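Local atomic coordinates of ForH (Streptomyces kaniharaensis, PDB entry 6NKO), a protein that probably takes part in formycin A biosynthesis, being related to the IMP cyclohydrolase part of the bifunctional purine-biosynthesis enzyme AICAR transformylase/IMP cyclohydrolase. Residues A[86-96]-A[108-116]; A[144-152]-A[191-199]. One frame throughout, in Å; residues are numbered along the deposited sequence.

Contact 1. Residues A[86-96]-A[108-116]; sequences VSVMGGILARE and GIPRIDLVC
Arg111 turns the edge of its guanidinium to Gly91 O and Ala94 O, beside the last turn of helix 86-93 and the residue that follows it. Arg111 NH2 takes Ala94 O at 2.6 Å in a nearly straight bond, with the oxygen in the guanidinium plane. Arg111 NH1 bonds Gly91 O at 2.8 Å and adds a weak bond to Ala94 O. Bends at chi2 and chi3 (73° and 78°) fold the chain back to that helix end, although its CB points away from it. A long salt bridge from Glu96 OE2 to Arg111 NH2 adds a distant negative charge. Gly91 O is gripped twice, since Ile112 N also donates to it (3.0 Å), and the two donors stand on opposite faces of the carbonyl plane. Gly91 CA lies 3.5 Å from Pro110 O, so the two backbones run close here. One water donates to both Ser87 O and Pro110 O, bridging the backbones further up the helix. Beside this polar seam, Ile109 sets CG2 against Ser87 O and turns CD1 to Val86 CG1 (3.7 Å), the two side chains meeting at about a right angle. Ile112 sends CD1 between Val88 and Ile92, 3.9 Å from Ile92 CG1, and Ile92 CD1 reaches on to Val115 CG2. The contact thus seats helix 86-93 on the approach to strand 114-117, which runs parallel to strands 22-26 and 157-159; Met145 of helix 141-151 covers Val88 and Ile92, and Met104 of helix 98-107 touches Ala94 and Arg111.

Contact 2. Residues A[144-152]-A[191-199]; sequences AMLRGAAKN and AEKAFRISG
Apolar contacts, many of them between alanines, bring the two helices together, with Ala150 at the middle of them. Its CB points into the other helix and meets the CB atoms of Ala191 and Ala194. Phe195 CE2 comes closer still to Ala150 CB, at 3.5 Å. One turn back, Leu146 carries its CG anti to the backbone N (chi1 174°), which brings CD1 to Ala194 CB at 3.8 Å. Consistent with the small alanines at the interface, the axes of segments 144-151 and 191-199 approach to 8.7 Å, in an antiparallel pairing with 149° between their directions. Helix 141-151 follows strand 114-117 of the parallel beta-sheet in the alpha/beta MGS-like fold, and the long helix 184-212 lies against it; Pro158 of edge strand 157-159 touches Leu146 and Ala150 from the sheet. Aromatic contacts come next. Phe195 reaches across to the backbone of the facing helix, its CZ lying 3.5 Å from Arg147 O, and its CE1 meets Arg147 CB. The guanidinium of Arg147 stands almost perpendicular to the ring, 88° between the planes. Carbon also packs against oxygen: Ala191 CB comes 3.3 Å from Ala150 O, and Leu146 CD2 meets Ser198 OG. No hydrogen bond spans the segments; Ser198 OG is hydrogen-bonded to Tyr119 OH, outside them both.

How the contacts relate
Read from the N terminus, contact 1 comes first: it closes a short loop that holds helix 98-107 between helix 86-93 and strand 114-117. Contact 2 opens only afterwards and closes a longer loop, through strand 157-159 and helix 165-174, to helix 184-212. The loops therefore follow in series, neither enclosing nor crossing the other, yet the contacts touch, their centres about 15 Å apart. Asn152, at the end of segment 144-152, probably donates through ND2 to Ile92 O and Ala94 O, and Ile92 packs on Ala149. Helix 141-151 thus lies between helices 86-93 and 184-212, so that it links two helices far apart in sequence.

Contact 1. Residues A[86-96]-A[108-116]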
loop_
_atom_site.group_PDB
_atom_site.type_symbol
_atom_site.label_atom_id
_atom_site.label_comp_id
_atom_site.label_asym_id
_atom_site.label_seq_id
_atom_site.Cartn_x
_atom_site.Cartn_y
_atom_site.Cartn_z
ATOM N N VAL A 86 4.810 14.002 -3.980
ATOM C CA VAL A 86 3.567 14.722 -3.727
ATOM C C VAL A 86 2.392 14.004 -4.380
ATOM O O VAL A 86 1.297 13.930 -3.812
ATOM C CB VAL A 86 3.686 16.176 -4.216
ATOM C CG1 VAL A 86 2.348 16.886 -4.116
ATOM C CG2 VAL A 86 4.753 16.914 -3.422
ATOM N N SER A 87 2.604 13.442 -5.571
ATOM C CA SER A 87 1.503 12.824 -6.305
ATOM C C SER A 87 0.974 11.585 -5.590
ATOM O O SER A 87 -0.244 11.401 -5.475
ATOM C CB SER A 87 1.955 12.476 -7.722
ATOM O OG SER A 87 2.094 13.643 -8.513
ATOM N N VAL A 88 1.865 10.722 -5.100
ATOM C CA VAL A 88 1.416 9.501 -4.438
ATOM C C VAL A 88 0.903 9.802 -3.035
ATOM O O VAL A 88 -0.217 9.424 -2.676
ATOM C CB VAL A 88 2.544 8.453 -4.412
ATOM C CG1 VAL A 88 2.165 7.299 -3.493
ATOM C CG2 VAL A 88 2.827 7.945 -5.812
ATOM N N MET A 89 1.712 10.483 -2.219
ATOM C CA MET A 89 1.310 10.757 -0.844
ATOM C C MET A 89 0.191 11.788 -0.776
ATOM O O MET A 89 -0.644 11.735 0.136
ATOM C CB MET A 89 2.516 11.221 -0.026
ATOM C CG MET A 89 3.625 10.180 0.084
ATOM S SD MET A 89 3.009 8.558 0.580
ATOM C CE MET A 89 2.414 8.918 2.229
ATOM N N GLY A 90 0.156 12.730 -1.720
ATOM C CA GLY A 90 -0.969 13.646 -1.785
ATOM C C GLY A 90 -2.253 12.950 -2.191
ATOM O O GLY A 90 -3.330 13.269 -1.680
ATOM N N GLY A 91 -2.158 11.984 -3.106
ATOM C CA GLY A 91 -3.329 11.224 -3.505
ATOM C C GLY A 91 -3.935 10.408 -2.383
ATOM O O GLY A 91 -5.106 10.023 -2.469
ATOM N N ILE A 92 -3.167 10.145 -1.331
ATOM C CA ILE A 92 -3.641 9.379 -0.186
ATOM C C ILE A 92 -4.119 10.286 0.941
ATOM O O ILE A 92 -5.139 10.009 1.573
ATOM C CB ILE A 92 -2.531 8.424 0.305
ATOM C CG1 ILE A 92 -2.214 7.371 -0.757
ATOM C CG2 ILE A 92 -2.929 7.758 1.611
ATOM C CD1 ILE A 92 -0.854 6.725 -0.586
ATOM N N LEU A 93 -3.404 11.382 1.197
ATOM C CA LEU A 93 -3.651 12.193 2.383
ATOM C C LEU A 93 -4.589 13.368 2.141
ATOM O O LEU A 93 -5.119 13.920 3.113
ATOM C CB LEU A 93 -2.328 12.727 2.942
ATOM C CG LEU A 93 -1.324 11.682 3.426
ATOM C CD1 LEU A 93 0.014 12.329 3.760
ATOM C CD2 LEU A 93 -1.879 10.935 4.626
ATOM N N ALA A 94 -4.800 13.771 0.890
ATOM C CA ALA A 94 -5.591 14.965 0.617
ATOM C C ALA A 94 -7.027 14.790 1.094
ATOM O O ALA A 94 -7.637 13.733 0.908
ATOM C CB ALA A 94 -5.572 15.287 -0.877
ATOM N N ARG A 95 -7.563 15.842 1.713
ATOM C CA ARG A 95 -8.918 15.830 2.246
ATOM C C ARG A 95 -9.912 16.158 1.133
ATOM O O ARG A 95 -9.559 16.244 -0.047
ATOM C CB ARG A 95 -9.039 16.816 3.409
ATOM C CG ARG A 95 -8.631 16.250 4.764
ATOM C CD ARG A 95 -7.118 16.274 4.932
ATOM N NE ARG A 95 -6.700 16.663 6.278
ATOM C CZ ARG A 95 -6.607 17.919 6.704
ATOM N NH1 ARG A 95 -6.900 18.923 5.888
ATOM N NH2 ARG A 95 -6.213 18.174 7.945
ATOM N N GLU A 96 -11.180 16.334 1.503
ATOM C CA GLU A 96 -12.199 16.821 0.587
ATOM C C GLU A 96 -12.488 18.306 0.787
ATOM O O GLU A 96 -13.541 18.790 0.359
ATOM C CB GLU A 96 -13.483 16.004 0.732
ATOM C CG GLU A 96 -13.357 14.564 0.263
ATOM C CD GLU A 96 -13.199 14.444 -1.244
ATOM O OE1 GLU A 96 -13.888 15.182 -1.980
ATOM O OE2 GLU A 96 -12.388 13.606 -1.693
ATOM N N GLY A 108 -2.670 18.363 -10.768
ATOM C CA GLY A 108 -3.047 17.180 -11.512
ATOM C C GLY A 108 -2.783 15.890 -10.764
ATOM O O GLY A 108 -2.188 14.957 -11.312
ATOM N N ILE A 109 -3.228 15.822 -9.514
ATOM C CA ILE A 109 -2.984 14.680 -8.643
ATOM C C ILE A 109 -4.286 13.891 -8.525
ATOM O O ILE A 109 -5.250 14.373 -7.914
ATOM C CB ILE A 109 -2.476 15.119 -7.264
ATOM C CG1 ILE A 109 -1.178 15.918 -7.406
ATOM C CG2 ILE A 109 -2.275 13.905 -6.367
ATOM C CD1 ILE A 109 -0.720 16.577 -6.120
ATOM N N PRO A 110 -4.360 12.684 -9.074
ATOM C CA PRO A 110 -5.555 11.860 -8.888
ATOM C C PRO A 110 -5.604 11.269 -7.487
ATOM O O PRO A 110 -4.589 11.112 -6.807
ATOM C CB PRO A 110 -5.395 10.762 -9.942
ATOM C CG PRO A 110 -3.918 10.626 -10.105
ATOM C CD PRO A 110 -3.318 11.989 -9.851
ATOM N N ARG A 111 -6.819 10.946 -7.060
ATOM C CA ARG A 111 -7.015 10.297 -5.775
ATOM C C ARG A 111 -6.630 8.826 -5.871
ATOM O O ARG A 111 -6.929 8.153 -6.862
ATOM C CB ARG A 111 -8.469 10.437 -5.322
ATOM C CG ARG A 111 -8.935 9.375 -4.340
ATOM C CD ARG A 111 -8.342 9.601 -2.957
ATOM N NE ARG A 111 -9.033 10.654 -2.221
ATOM C CZ ARG A 111 -8.455 11.434 -1.314
ATOM N NH1 ARG A 111 -7.169 11.280 -1.030
ATOM N NH2 ARG A 111 -9.159 12.367 -0.690
ATOM N N ILE A 112 -5.944 8.336 -4.845
ATOM C CA ILE A 112 -5.650 6.916 -4.703
ATOM C C ILE A 112 -6.728 6.323 -3.804
ATOM O O ILE A 112 -6.812 6.652 -2.615
ATOM C CB ILE A 112 -4.242 6.677 -4.139
ATOM C CG1 ILE A 112 -3.186 6.977 -5.208
ATOM C CG2 ILE A 112 -4.103 5.245 -3.649
ATOM C CD1 ILE A 112 -1.801 7.237 -4.655
ATOM N N ASP A 113 -7.565 5.456 -4.372
ATOM C CA ASP A 113 -8.717 4.926 -3.655
ATOM C C ASP A 113 -8.401 3.691 -2.825
ATOM O O ASP A 113 -9.175 3.356 -1.922
ATOM C CB ASP A 113 -9.841 4.596 -4.642
ATOM C CG ASP A 113 -10.128 5.736 -5.594
ATOM O OD1 ASP A 113 -10.884 6.656 -5.212
ATOM O OD2 ASP A 113 -9.588 5.717 -6.722
ATOM N N LEU A 114 -7.291 3.009 -3.101
ATOM C CA LEU A 114 -6.971 1.774 -2.400
ATOM C C LEU A 114 -5.462 1.638 -2.276
ATOM O O LEU A 114 -4.735 1.832 -3.253
ATOM C CB LEU A 114 -7.553 0.559 -3.132
ATOM C CG LEU A 114 -7.472 -0.790 -2.413
ATOM C CD1 LEU A 114 -8.777 -1.560 -2.573
ATOM C CD2 LEU A 114 -6.291 -1.612 -2.921
ATOM N N VAL A 115 -5.005 1.296 -1.074
ATOM C CA VAL A 115 -3.597 1.049 -0.797
ATOM C C VAL A 115 -3.465 -0.364 -0.248
ATOM O O VAL A 115 -4.192 -0.745 0.676
ATOM C CB VAL A 115 -3.019 2.077 0.192
ATOM C CG1 VAL A 115 -1.624 1.658 0.644
ATOM C CG2 VAL A 115 -2.990 3.457 -0.440
ATOM N N CYS A 116 -2.543 -1.132 -0.820
ATOM C CA CYS A 116 -2.246 -2.492 -0.388
ATOM C C CYS A 116 -0.761 -2.574 -0.058
ATOM O O CYS A 116 0.080 -2.343 -0.934
ATOM C CB CYS A 116 -2.613 -3.497 -1.479
ATOM S SG CYS A 116 -3.189 -5.077 -0.865
HETATM O O HOH W 1 -2.030 9.957 -7.111
#

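Contact 2. Residues A[144-152]-A[191-199]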
loop_
_atom_site.group_PDB
_atom_site.type_symbol
_atom_site.label_atom_id
_atom_site.label_comp_id
_atom_site.label_asym_id
_atom_site.label_seq_id
_atom_site.Cartn_x
_atom_site.Cartn_y
_atom_site.Cartn_z
ATOM N N ALA A 144 4.151 4.256 5.165
ATOM C CA ALA A 144 3.698 5.636 5.019
ATOM C C ALA A 144 2.415 5.703 4.199
ATOM O O ALA A 144 1.496 6.461 4.531
ATOM C CB ALA A 144 4.794 6.494 4.385
ATOM N N MET A 145 2.328 4.905 3.129
ATOM C CA MET A 145 1.099 4.853 2.343
ATOM C C MET A 145 -0.028 4.185 3.122
ATOM O O MET A 145 -1.180 4.626 3.054
ATOM C CB MET A 145 1.340 4.111 1.027
ATOM C CG MET A 145 2.327 4.778 0.079
ATOM S SD MET A 145 2.227 4.085 -1.590
ATOM C CE MET A 145 3.072 2.522 -1.350
ATOM N N LEU A 146 0.284 3.119 3.866
ATOM C CA LEU A 146 -0.762 2.365 4.553
ATOM C C LEU A 146 -1.289 3.119 5.769
ATOM O O LEU A 146 -2.504 3.174 5.993
ATOM C CB LEU A 146 -0.235 0.990 4.961
ATOM C CG LEU A 146 -1.191 0.150 5.808
ATOM C CD1 LEU A 146 -2.361 -0.326 4.962
ATOM C CD2 LEU A 146 -0.468 -1.029 6.440
ATOM N N ARG A 147 -0.390 3.695 6.574
ATOM C CA ARG A 147 -0.831 4.513 7.699
ATOM C C ARG A 147 -1.567 5.755 7.221
ATOM O O ARG A 147 -2.512 6.208 7.879
ATOM C CB ARG A 147 0.362 4.906 8.572
ATOM C CG ARG A 147 1.052 3.735 9.257
ATOM C CD ARG A 147 2.346 4.172 9.934
ATOM N NE ARG A 147 2.087 4.965 11.131
ATOM C CZ ARG A 147 2.242 6.284 11.204
ATOM N NH1 ARG A 147 2.664 6.965 10.147
ATOM N NH2 ARG A 147 1.978 6.922 12.336
ATOM N N GLY A 148 -1.153 6.319 6.085
ATOM C CA GLY A 148 -1.875 7.453 5.533
ATOM C C GLY A 148 -3.249 7.064 5.022
ATOM O O GLY A 148 -4.219 7.808 5.195
ATOM N N ALA A 149 -3.351 5.892 4.390
ATOM C CA ALA A 149 -4.647 5.404 3.933
ATOM C C ALA A 149 -5.569 5.111 5.107
ATOM O O ALA A 149 -6.757 5.451 5.070
ATOM C CB ALA A 149 -4.463 4.158 3.070
ATOM N N ALA A 150 -5.037 4.486 6.161
ATOM C CA ALA A 150 -5.855 4.184 7.330
ATOM C C ALA A 150 -6.325 5.457 8.022
ATOM O O ALA A 150 -7.479 5.544 8.458
ATOM C CB ALA A 150 -5.077 3.295 8.299
ATOM N N LYS A 151 -5.448 6.458 8.133
ATOM C CA LYS A 151 -5.858 7.728 8.723
ATOM C C LYS A 151 -6.948 8.392 7.890
ATOM O O LYS A 151 -7.857 9.027 8.435
ATOM C CB LYS A 151 -4.650 8.653 8.868
ATOM C CG LYS A 151 -4.997 10.043 9.375
ATOM C CD LYS A 151 -3.765 10.919 9.496
ATOM C CE LYS A 151 -4.151 12.370 9.742
ATOM N NZ LYS A 151 -3.058 13.132 10.410
ATOM N N ASN A 152 -6.880 8.241 6.569
ATOM C CA ASN A 152 -7.855 8.828 5.659
ATOM C C ASN A 152 -8.783 7.749 5.110
ATOM O O ASN A 152 -9.006 7.676 3.897
ATOM C CB ASN A 152 -7.128 9.548 4.519
ATOM C CG ASN A 152 -7.947 10.668 3.907
ATOM O OD1 ASN A 152 -8.877 11.189 4.524
ATOM N ND2 ASN A 152 -7.600 11.046 2.682
ATOM N N ALA A 191 -8.900 0.162 8.917
ATOM C CA ALA A 191 -7.945 1.187 9.319
ATOM C C ALA A 191 -7.324 0.854 10.669
ATOM O O ALA A 191 -6.104 0.957 10.846
ATOM C CB ALA A 191 -8.626 2.555 9.354
ATOM N N GLU A 192 -8.151 0.447 11.634
ATOM C CA GLU A 192 -7.629 0.025 12.930
ATOM C C GLU A 192 -6.711 -1.181 12.785
ATOM O O GLU A 192 -5.676 -1.272 13.455
ATOM C CB GLU A 192 -8.781 -0.297 13.879
ATOM C CG GLU A 192 -8.329 -0.871 15.207
ATOM C CD GLU A 192 -9.193 -2.022 15.670
ATOM O OE1 GLU A 192 -9.948 -1.840 16.648
ATOM O OE2 GLU A 192 -9.112 -3.110 15.060
ATOM N N LYS A 193 -7.079 -2.119 11.912
ATOM C CA LYS A 193 -6.236 -3.286 11.679
ATOM C C LYS A 193 -4.909 -2.886 11.045
ATOM O O LYS A 193 -3.863 -3.464 11.365
ATOM C CB LYS A 193 -6.982 -4.289 10.800
ATOM C CG LYS A 193 -6.241 -5.583 10.549
ATOM C CD LYS A 193 -7.072 -6.521 9.691
ATOM C CE LYS A 193 -6.465 -7.911 9.651
ATOM N NZ LYS A 193 -7.329 -8.863 8.901
ATOM N N ALA A 194 -4.931 -1.891 10.154
ATOM C CA ALA A 194 -3.706 -1.452 9.494
ATOM C C ALA A 194 -2.716 -0.875 10.499
ATOM O O ALA A 194 -1.525 -1.210 10.479
ATOM C CB ALA A 194 -4.034 -0.426 8.407
ATOM N N PHE A 195 -3.195 -0.001 11.391
ATOM C CA PHE A 195 -2.323 0.550 12.426
ATOM C C PHE A 195 -1.824 -0.533 13.370
ATOM O O PHE A 195 -0.695 -0.450 13.870
ATOM C CB PHE A 195 -3.057 1.642 13.209
ATOM C CG PHE A 195 -3.049 2.981 12.527
ATOM C CD1 PHE A 195 -1.871 3.701 12.399
ATOM C CD2 PHE A 195 -4.218 3.518 12.009
ATOM C CE1 PHE A 195 -1.857 4.932 11.767
ATOM C CE2 PHE A 195 -4.212 4.750 11.377
ATOM C CZ PHE A 195 -3.029 5.457 11.255
ATOM N N ARG A 196 -2.646 -1.555 13.623
ATOM C CA ARG A 196 -2.226 -2.659 14.480
ATOM C C ARG A 196 -1.104 -3.459 13.833
ATOM O O ARG A 196 -0.110 -3.798 14.486
ATOM C CB ARG A 196 -3.422 -3.560 14.786
ATOM C CG ARG A 196 -3.294 -4.369 16.060
ATOM C CD ARG A 196 -4.612 -5.044 16.411
ATOM N NE ARG A 196 -5.697 -4.079 16.566
ATOM C CZ ARG A 196 -6.004 -3.477 17.712
ATOM N NH1 ARG A 196 -5.306 -3.738 18.808
ATOM N NH2 ARG A 196 -7.007 -2.615 17.764
ATOM N N ILE A 197 -1.247 -3.771 12.543
ATOM C CA ILE A 197 -0.204 -4.507 11.834
ATOM C C ILE A 197 1.080 -3.685 11.776
ATOM O O ILE A 197 2.184 -4.215 11.953
ATOM C CB ILE A 197 -0.700 -4.902 10.429
ATOM C CG1 ILE A 197 -1.693 -6.063 10.521
ATOM C CG2 ILE A 197 0.463 -5.266 9.519
ATOM C CD1 ILE A 197 -2.712 -6.080 9.406
ATOM N N SER A 198 0.958 -2.376 11.546
ATOM C CA SER A 198 2.140 -1.523 11.498
ATOM C C SER A 198 2.807 -1.422 12.864
ATOM O O SER A 198 4.040 -1.436 12.963
ATOM C CB SER A 198 1.768 -0.133 10.981
ATOM O OG SER A 198 1.499 -0.166 9.590
ATOM N N GLY A 199 2.008 -1.320 13.928
ATOM C CA GLY A 199 2.580 -1.259 15.264
ATOM C C GLY A 199 3.331 -2.522 15.633
ATOM O O GLY A 199 4.402 -2.463 16.242
#